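Local coordinates for nudix hydrolase domain-containing protein (PDB 3E57) that is of unknown function but probably acts as a Nudix hydrolase, one of a family that typically cleaves nucleoside diphosphates linked to another moiety, at residues L182-L185 with E186-S189; G31-E34 with G35-V39. All coordinates share one frame; numbering follows the deposited sequence.

Contact 1 (L182-L185 with E186-S189); sequences LEEL and EKFS
Phe188 turns its CG anti to its own carbonyl carbon (chi1 -78°), which swings the ring back along the chain until CD2 lies 3.3 Å from Glu184 O. Lys187 instead holds CG anti to its backbone N (chi1 173°) and bends at chi3, so that its chain runs alongside that of Glu184. Both side chains belong to a helical turn of the Nudix domain, where the chain leaving strand 176-181 winds into the short helix 185-189. One direct i to i+3 bond, Leu185 N to Leu182 O at 3.0 Å, begins the winding. Two water molecules stand in for the first i to i+4 bonds: one accepts from Glu186 N and donates to Leu182 O; the other accepts from Lys187 N and donates to Glu183 O, 2.9 Å from each. Next comes a direct but weak bond, from Phe188 N to Glu184 O at 3.4 Å. The first strong i to i+4 bond of the turn is Ser189 N to Leu185 O at 2.8 Å. Glu184 O thus meets both an amide N-H and the ring edge of Phe188, in the ring plane, where the slightly positive C-H groups suit a carbonyl oxygen. Leucine and phenylalanine fit the inner side: Leu185 packs on Ile180 and on Ala200 and Leu204 of helix 194-206, and Phe188 also rests on Ile180 and meets Tyr99 edge-to-face. The charged residues suit the outer side, where Glu184 OE2 and Lys187 NZ, 4.1 Å apart, may attract each other modestly, though beyond a salt bridge. Serine is short enough to fold back on its own helix: Ser189 OG donates to Glu186 O at 2.7 Å, tilted 24° from the carbonyl plane.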
ATOM      1  N   LEU B 182      10.220 -14.488 -12.931  1.00 35.11           N
ATOM      2  CA  LEU B 182       9.716 -13.187 -12.519  1.00 34.82           C
ATOM      3  C   LEU B 182       8.667 -12.664 -13.501  1.00 34.21           C
ATOM      4  O   LEU B 182       7.714 -12.015 -13.085  1.00 33.63           O
ATOM      5  CB  LEU B 182      10.865 -12.179 -12.381  1.00 35.46           C
ATOM      6  CG  LEU B 182      10.817 -11.165 -11.241  1.00 36.04           C
ATOM      7  CD1 LEU B 182      10.573 -11.816  -9.889  1.00 37.20           C
ATOM      8  CD2 LEU B 182      12.136 -10.395 -11.212  1.00 36.63           C
ATOM      9  N   GLU B 183       8.817 -12.969 -14.791  1.00 33.41           N
ATOM     10  CA  GLU B 183       7.820 -12.534 -15.792  1.00 33.25           C
ATOM     11  C   GLU B 183       6.490 -13.305 -15.708  1.00 32.66           C
ATOM     12  O   GLU B 183       5.538 -12.996 -16.449  1.00 32.63           O
ATOM     13  CB  GLU B 183       8.386 -12.574 -17.221  1.00 33.90           C
ATOM     14  CG  GLU B 183       8.534 -13.957 -17.847  1.00 34.85           C
ATOM     15  CD  GLU B 183       9.954 -14.493 -17.805  1.00 37.16           C
ATOM     16  OE1 GLU B 183      10.750 -14.049 -16.943  1.00 38.97           O
ATOM     17  OE2 GLU B 183      10.261 -15.373 -18.640  1.00 37.14           O
ATOM     18  N   GLU B 184       6.433 -14.304 -14.820  1.00 31.12           N
ATOM     19  CA  GLU B 184       5.187 -14.985 -14.474  1.00 31.00           C
ATOM     20  C   GLU B 184       4.600 -14.499 -13.151  1.00 29.55           C
ATOM     21  O   GLU B 184       3.484 -14.880 -12.793  1.00 28.61           O
ATOM     22  CB  GLU B 184       5.408 -16.497 -14.378  1.00 31.30           C
ATOM     23  CG  GLU B 184       5.827 -17.174 -15.680  1.00 33.47           C
ATOM     24  CD  GLU B 184       5.731 -18.705 -15.612  1.00 34.65           C
ATOM     25  OE1 GLU B 184       6.170 -19.372 -16.576  1.00 41.76           O
ATOM     26  OE2 GLU B 184       5.226 -19.252 -14.596  1.00 41.89           O
ATOM     27  N   LEU B 185       5.335 -13.672 -12.411  1.00 28.41           N
ATOM     28  CA  LEU B 185       4.881 -13.273 -11.091  1.00 28.39           C
ATOM     29  C   LEU B 185       3.641 -12.363 -11.160  1.00 27.96           C
ATOM     30  O   LEU B 185       2.783 -12.427 -10.292  1.00 27.47           O
ATOM     31  CB  LEU B 185       6.006 -12.603 -10.302  1.00 28.71           C
ATOM     32  CG  LEU B 185       5.637 -12.139  -8.891  1.00 28.24           C
ATOM     33  CD1 LEU B 185       5.031 -13.267  -8.050  1.00 26.91           C
ATOM     34  CD2 LEU B 185       6.855 -11.522  -8.230  1.00 27.93           C
ATOM     35  N   GLU B 186       3.536 -11.528 -12.188  1.00 27.94           N
ATOM     36  CA  GLU B 186       2.354 -10.666 -12.332  1.00 27.92           C
ATOM     37  C   GLU B 186       1.054 -11.495 -12.376  1.00 27.27           C
ATOM     38  O   GLU B 186       0.068 -11.149 -11.716  1.00 26.82           O
ATOM     39  CB  GLU B 186       2.489  -9.800 -13.580  1.00 28.18           C
ATOM     40  CG  GLU B 186       1.300  -8.894 -13.880  1.00 29.78           C
ATOM     41  CD  GLU B 186       1.546  -8.035 -15.113  1.00 31.66           C
ATOM     42  OE1 GLU B 186       2.244  -7.013 -14.977  1.00 38.28           O
ATOM     43  OE2 GLU B 186       1.051  -8.379 -16.210  1.00 37.90           O
ATOM     44  N   LYS B 187       1.061 -12.579 -13.146  1.00 26.87           N
ATOM     45  CA  LYS B 187      -0.065 -13.529 -13.196  1.00 26.90           C
ATOM     46  C   LYS B 187      -0.449 -14.040 -11.802  1.00 25.70           C
ATOM     47  O   LYS B 187      -1.603 -13.967 -11.384  1.00 24.61           O
ATOM     48  CB  LYS B 187       0.328 -14.713 -14.088  1.00 26.88           C
ATOM     49  CG  LYS B 187      -0.649 -15.836 -14.097  1.00 27.82           C
ATOM     50  CD  LYS B 187      -0.236 -16.960 -15.036  1.00 28.29           C
ATOM     51  CE  LYS B 187       0.847 -17.829 -14.430  1.00 29.79           C
ATOM     52  NZ  LYS B 187       1.164 -18.985 -15.295  1.00 29.20           N
ATOM     53  N   PHE B 188       0.539 -14.544 -11.072  1.00 25.94           N
ATOM     54  CA  PHE B 188       0.303 -15.052  -9.713  1.00 26.68           C
ATOM     55  C   PHE B 188      -0.170 -13.978  -8.752  1.00 27.05           C
ATOM     56  O   PHE B 188      -1.035 -14.233  -7.913  1.00 27.71           O
ATOM     57  CB  PHE B 188       1.554 -15.755  -9.163  1.00 26.76           C
ATOM     58  CG  PHE B 188       1.743 -17.134  -9.690  1.00 27.61           C
ATOM     59  CD1 PHE B 188       1.315 -18.231  -8.961  1.00 28.76           C
ATOM     60  CD2 PHE B 188       2.346 -17.343 -10.928  1.00 27.88           C
ATOM     61  CE1 PHE B 188       1.476 -19.489  -9.437  1.00 28.73           C
ATOM     62  CE2 PHE B 188       2.521 -18.602 -11.418  1.00 29.39           C
ATOM     63  CZ  PHE B 188       2.075 -19.696 -10.677  1.00 29.47           C
ATOM     64  N   SER B 189       0.365 -12.766  -8.866  1.00 27.18           N
ATOM     65  CA  SER B 189      -0.065 -11.677  -7.986  1.00 27.28           C
ATOM     66  C   SER B 189      -1.553 -11.381  -8.146  1.00 27.19           C
ATOM     67  O   SER B 189      -2.213 -10.960  -7.196  1.00 27.72           O
ATOM     68  CB  SER B 189       0.739 -10.390  -8.245  1.00 27.74           C
ATOM     69  OG  SER B 189       0.314  -9.778  -9.447  1.00 29.08           O
TER
HETATM   70  O   HOH W   1       5.446 -10.659 -14.166  1.00 25.91           O
HETATM   71  O   HOH W   2       2.887 -12.851 -15.383  1.00 26.17           O

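Contact 2 (G31-E34 with G35-V39)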
ATOM      1  N   GLY B  31       4.771   6.883  10.731  1.00 30.21           N
ATOM      2  CA  GLY B  31       3.627   7.558  10.155  1.00 29.82           C
ATOM      3  C   GLY B  31       2.551   6.589   9.704  1.00 29.20           C
ATOM      4  O   GLY B  31       2.594   5.401  10.001  1.00 29.86           O
ATOM      5  N   GLU B  32       1.599   7.122   8.963  1.00 28.56           N
ATOM      6  CA  GLU B  32       0.396   6.413   8.587  1.00 27.80           C
ATOM      7  C   GLU B  32       0.486   5.991   7.129  1.00 26.47           C
ATOM      8  O   GLU B  32       0.496   6.833   6.236  1.00 25.21           O
ATOM      9  CB  GLU B  32      -0.807   7.331   8.785  1.00 27.80           C
ATOM     10  CG  GLU B  32      -1.041   7.665  10.259  1.00 29.54           C
ATOM     11  CD  GLU B  32      -2.034   8.797  10.463  1.00 30.57           C
ATOM     12  OE1 GLU B  32      -3.185   8.692   9.974  1.00 35.08           O
ATOM     13  OE2 GLU B  32      -1.662   9.788  11.134  1.00 36.81           O
ATOM     14  N   PHE B  33       0.553   4.687   6.893  1.00 25.22           N
ATOM     15  CA  PHE B  33       0.508   4.179   5.528  1.00 24.78           C
ATOM     16  C   PHE B  33      -0.255   2.875   5.472  1.00 24.11           C
ATOM     17  O   PHE B  33      -0.408   2.209   6.484  1.00 23.98           O
ATOM     18  CB  PHE B  33       1.918   4.008   4.960  1.00 24.57           C
ATOM     19  CG  PHE B  33       2.752   2.984   5.666  1.00 24.01           C
ATOM     20  CD1 PHE B  33       2.973   1.736   5.101  1.00 23.67           C
ATOM     21  CD2 PHE B  33       3.347   3.276   6.886  1.00 25.01           C
ATOM     22  CE1 PHE B  33       3.761   0.807   5.742  1.00 23.67           C
ATOM     23  CE2 PHE B  33       4.132   2.356   7.528  1.00 25.64           C
ATOM     24  CZ  PHE B  33       4.348   1.112   6.959  1.00 25.18           C
ATOM     25  N   GLU B  34      -0.730   2.541   4.281  1.00 24.19           N
ATOM     26  CA  GLU B  34      -1.491   1.319   4.029  1.00 23.80           C
ATOM     27  C   GLU B  34      -0.837   0.637   2.850  1.00 23.12           C
ATOM     28  O   GLU B  34      -0.903   1.140   1.746  1.00 21.96           O
ATOM     29  CB  GLU B  34      -2.946   1.675   3.691  1.00 24.42           C
ATOM     30  CG  GLU B  34      -3.839   0.495   3.288  1.00 25.99           C
ATOM     31  CD  GLU B  34      -4.220  -0.405   4.466  1.00 29.14           C
ATOM     32  OE1 GLU B  34      -4.415   0.121   5.588  1.00 31.56           O
ATOM     33  OE2 GLU B  34      -4.336  -1.639   4.250  1.00 29.72           O
ATOM     34  N   GLY B  35      -0.190  -0.492   3.092  1.00 22.69           N
ATOM     35  CA  GLY B  35       0.513  -1.204   2.032  1.00 22.79           C
ATOM     36  C   GLY B  35       1.955  -1.406   2.418  1.00 22.98           C
ATOM     37  O   GLY B  35       2.232  -1.948   3.476  1.00 22.79           O
ATOM     38  N   PHE B  36       2.872  -0.960   1.564  1.00 22.29           N
ATOM     39  CA  PHE B  36       4.299  -1.109   1.808  1.00 22.59           C
ATOM     40  C   PHE B  36       4.963   0.253   1.760  1.00 22.63           C
ATOM     41  O   PHE B  36       4.569   1.104   0.969  1.00 20.78           O
ATOM     42  CB  PHE B  36       4.922  -2.003   0.743  1.00 22.43           C
ATOM     43  CG  PHE B  36       6.419  -1.912   0.651  1.00 21.31           C
ATOM     44  CD1 PHE B  36       7.225  -2.729   1.425  1.00 21.71           C
ATOM     45  CD2 PHE B  36       7.024  -1.010  -0.220  1.00 22.54           C
ATOM     46  CE1 PHE B  36       8.623  -2.653   1.333  1.00 23.41           C
ATOM     47  CE2 PHE B  36       8.406  -0.928  -0.323  1.00 22.60           C
ATOM     48  CZ  PHE B  36       9.209  -1.752   0.460  1.00 22.19           C
ATOM     49  N   MET B  37       5.977   0.434   2.599  1.00 23.85           N
ATOM     50  CA  MET B  37       6.839   1.630   2.567  1.00 25.22           C
ATOM     51  C   MET B  37       8.302   1.252   2.783  1.00 24.80           C
ATOM     52  O   MET B  37       8.618   0.516   3.718  1.00 23.78           O
ATOM     53  CB  MET B  37       6.426   2.609   3.662  1.00 25.94           C
ATOM     54  CG  MET B  37       7.210   3.916   3.592  1.00 26.04           C
ATOM     55  SD  MET B  37       6.630   5.139   4.754  1.00 29.95           S
ATOM     56  CE  MET B  37       6.967   4.312   6.284  1.00 27.40           C
ATOM     57  N   ARG B  38       9.183   1.750   1.912  1.00 25.83           N
ATOM     58  CA  ARG B  38      10.619   1.545   2.040  1.00 27.01           C
ATOM     59  C   ARG B  38      11.100   2.285   3.266  1.00 26.71           C
ATOM     60  O   ARG B  38      10.698   3.423   3.482  1.00 25.26           O
ATOM     61  CB  ARG B  38      11.363   2.080   0.821  1.00 26.83           C
ATOM     62  CG  ARG B  38      12.893   2.081   0.956  1.00 28.53           C
ATOM     63  CD  ARG B  38      13.567   1.582  -0.296  1.00 32.03           C
ATOM     64  NE  ARG B  38      13.024   0.246  -0.535  1.00 38.26           N
ATOM     65  CZ  ARG B  38      13.641  -0.782  -1.102  1.00 37.85           C
ATOM     66  NH1 ARG B  38      14.898  -0.707  -1.546  1.00 39.00           N
ATOM     67  NH2 ARG B  38      12.958  -1.905  -1.220  1.00 36.57           N
ATOM     68  N   VAL B  39      11.915   1.620   4.075  1.00 27.53           N
ATOM     69  CA  VAL B  39      12.600   2.274   5.193  1.00 28.59           C
ATOM     70  C   VAL B  39      14.030   1.760   5.279  1.00 28.85           C
ATOM     71  O   VAL B  39      14.356   0.718   4.730  1.00 28.78           O
ATOM     72  CB  VAL B  39      11.871   2.099   6.567  1.00 29.38           C
ATOM     73  CG1 VAL B  39      10.368   2.446   6.466  1.00 28.63           C
ATOM     74  CG2 VAL B  39      12.089   0.727   7.127  1.00 29.84           C
TER
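The side chains of Met37 and Phe33 cross at about a right angle, a Met-aromatic contact that bridges the corner at Glu34 and Gly35, where the chain turns into strand 36-38. Followed outward, Met37 begins with CB over one ring face, a CH-pi contact 4.0 Å from the centroid of the Phe33 ring. CG, anti to the backbone N, carries the chain onward, and SD stands above the same face, 4.6 Å from that centroid. A bend at chi3 (63°) then brings the terminal CE to Phe33 CE2 at 3.7 Å. Methionine suits the place because its flexible, polarisable chain can follow a flat aromatic surface. Phe33 reaches it with CG between its backbone N and carbonyl carbon (chi1 64°). With only the methyl group of an alanine for Phe33, Met37 would lose the face under its CB and SD and is likely to be less firmly placed. Gly35 is required by the corner itself: at its backbone angles a CB would collide with Glu34 O. Backbone bonds between Gly35 and Asn145 and between Met37 and Leu143 tie the strand to strand 131-145, while the second subunit extends the sheet as an antiparallel ladder and packs its own Met37 on Phe33. Glu34 points its carboxylate elsewhere, OE1 bonding Ser147 OG. At the ring edge, near its plane, Gly35 O approaches Phe33 CE1 at 3.9 Å.

In the fold
Contact 2 is the buried one, set where the sheet continues into the second subunit; contact 1, part buried and part exposed, lies on a peripheral helical turn that no other subunit touches. Their centres are 23 Å apart and their nearest atoms about 13 Å, so they do not meet. Helix 194-206 links them: Leu185 and Ser189 pack on it from contact 1, Phe36 and Arg38 from contact 2. The chemistry follows the setting. In 182-189, much of the backbone bonding stays within the turn, two waters included, though Ser189 O turns to Lys197; in 31-39 it goes to strand 131-145 and the partner subunit, leaving apolar side chains to join the arms of the corner.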